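Local coordinates for cytochrome P450 (Bacillus megaterium, PDB 5L92), which binds heme and the steroid corticosterone and, as a cytochrome P450 monooxygenase, probably hydroxylates steroids, at residues Leu151-Glu156 against Glu195-Arg200. Sequence-based numbering, arbitrary orientation.
Sequences LGVPIE and ETYFYR
V153 meets the neighbouring aromatic side chains Y197 and F198 of helix 177-207 at the Schellman motif that ends helix 141-151, with G152 as its C-prime residue (phi 85°). In this helical part of the P450 fold, the contact joins the turn before helix 158-169 to the long helix. No hydrogen bond links the two segments, and the contact is mainly apolar. The CG1 methyl of V153 reaches both rings: it approaches CE1 of F198 obliquely (3.9 Å) and lies near the plane of the Y197 ring, at its edge, 4.4 Å from CE1 of that ring. The V153 and F198 side chains cross at about a right angle. CD1 of Y197 sits over the centre of the F198 ring, 3.9 Å above its plane. L151, the last residue of helix 141-151, adds a looser contact, its CD1 lying 4.3 Å from CZ of F198, while the F198 side chain also packs on S236 and I237 of helix 229-245. Y197 holds its CG anti to the backbone N (chi1 -177°), which extends the phenol across to the turn. Its hydroxyl is hydrogen-bonded to OD2 of D157, the residue after E156, and F161 of helix 158-169 meets its ring edge-to-face. P154 comes from the opposite direction, bringing its ring CD to 3.5 Å from the Y197 OH.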
# COMPACT_ATOMS: atom_id res chain seq x y z
N LEU A 151 15.12 4.96 -6.42
CA LEU A 151 15.40 4.21 -7.65
C LEU A 151 16.49 4.87 -8.51
O LEU A 151 17.22 4.18 -9.22
CB LEU A 151 14.12 4.03 -8.47
CG LEU A 151 13.06 3.24 -7.71
CD1 LEU A 151 11.66 3.36 -8.33
CD2 LEU A 151 13.49 1.79 -7.65
N GLY A 152 16.61 6.19 -8.44
CA GLY A 152 17.52 6.92 -9.28
C GLY A 152 16.93 7.25 -10.63
O GLY A 152 17.66 7.31 -11.63
N VAL A 153 15.62 7.50 -10.70
CA VAL A 153 14.95 7.81 -11.96
C VAL A 153 14.50 9.26 -11.91
O VAL A 153 14.34 9.81 -10.82
CB VAL A 153 13.76 6.86 -12.24
CG1 VAL A 153 14.21 5.43 -12.19
CG2 VAL A 153 12.60 7.08 -11.23
N PRO A 154 14.24 9.89 -13.06
CA PRO A 154 13.93 11.32 -13.06
C PRO A 154 12.49 11.62 -12.67
O PRO A 154 11.53 11.09 -13.25
CB PRO A 154 14.20 11.75 -14.51
CG PRO A 154 14.05 10.51 -15.31
CD PRO A 154 14.52 9.37 -14.41
N ILE A 155 12.35 12.51 -11.69
CA ILE A 155 11.03 12.91 -11.24
C ILE A 155 10.26 13.62 -12.33
O ILE A 155 9.04 13.71 -12.24
CB ILE A 155 11.16 13.77 -9.97
CG1 ILE A 155 9.80 13.91 -9.31
CG2 ILE A 155 11.75 15.16 -10.30
CD1 ILE A 155 9.20 12.61 -8.84
N GLU A 156 10.94 14.07 -13.40
CA GLU A 156 10.24 14.63 -14.55
C GLU A 156 9.31 13.61 -15.22
O GLU A 156 8.39 13.99 -15.95
CB GLU A 156 11.26 15.16 -15.58
CG GLU A 156 12.14 16.35 -15.09
CD GLU A 156 13.24 15.97 -14.06
OE1 GLU A 156 13.64 14.79 -13.95
OE2 GLU A 156 13.71 16.88 -13.34
N GLU A 195 8.13 -2.12 -17.99
CA GLU A 195 9.33 -2.93 -18.23
C GLU A 195 10.29 -2.24 -19.18
O GLU A 195 11.48 -2.10 -18.88
CB GLU A 195 8.93 -4.31 -18.75
CG GLU A 195 8.33 -5.14 -17.65
CD GLU A 195 7.79 -6.42 -18.16
OE1 GLU A 195 8.31 -6.86 -19.20
OE2 GLU A 195 6.85 -6.99 -17.54
N THR A 196 9.79 -1.78 -20.34
CA THR A 196 10.74 -1.24 -21.31
C THR A 196 11.35 0.05 -20.79
O THR A 196 12.53 0.30 -21.03
CB THR A 196 10.09 -1.04 -22.70
OG1 THR A 196 8.93 -0.22 -22.60
CG2 THR A 196 9.68 -2.34 -23.29
N TYR A 197 10.57 0.84 -20.05
CA TYR A 197 11.14 1.98 -19.33
C TYR A 197 12.34 1.54 -18.50
O TYR A 197 13.43 2.11 -18.62
CB TYR A 197 10.09 2.63 -18.41
CG TYR A 197 10.61 3.84 -17.69
CD1 TYR A 197 11.26 3.74 -16.47
CD2 TYR A 197 10.48 5.10 -18.26
CE1 TYR A 197 11.76 4.84 -15.85
CE2 TYR A 197 10.96 6.21 -17.64
CZ TYR A 197 11.61 6.08 -16.43
OH TYR A 197 12.12 7.19 -15.79
N PHE A 198 12.16 0.52 -17.66
CA PHE A 198 13.25 0.18 -16.75
C PHE A 198 14.39 -0.58 -17.42
O PHE A 198 15.51 -0.55 -16.90
CB PHE A 198 12.70 -0.59 -15.55
CG PHE A 198 12.20 0.31 -14.44
CD1 PHE A 198 13.10 0.99 -13.64
CD2 PHE A 198 10.85 0.52 -14.26
CE1 PHE A 198 12.67 1.86 -12.65
CE2 PHE A 198 10.39 1.36 -13.26
CZ PHE A 198 11.29 2.05 -12.45
N TYR A 199 14.17 -1.26 -18.53
CA TYR A 199 15.32 -1.81 -19.24
C TYR A 199 16.22 -0.71 -19.75
O TYR A 199 17.45 -0.84 -19.70
CB TYR A 199 14.87 -2.71 -20.39
CG TYR A 199 14.54 -4.10 -19.91
CD1 TYR A 199 15.54 -4.90 -19.37
CD2 TYR A 199 13.26 -4.61 -19.96
CE1 TYR A 199 15.28 -6.15 -18.93
CE2 TYR A 199 12.99 -5.89 -19.53
CZ TYR A 199 14.02 -6.66 -19.01
OH TYR A 199 13.81 -7.93 -18.54
N ARG A 200 15.64 0.40 -20.22
CA ARG A 200 16.46 1.55 -20.60
C ARG A 200 17.22 2.10 -19.39
O ARG A 200 18.44 2.25 -19.44
CB ARG A 200 15.59 2.62 -21.25
CG ARG A 200 16.36 3.82 -21.78
CD ARG A 200 15.47 4.76 -22.56
NE ARG A 200 14.25 5.13 -21.86
CZ ARG A 200 14.18 6.01 -20.87
NH1 ARG A 200 15.27 6.63 -20.41
NH2 ARG A 200 13.00 6.26 -20.33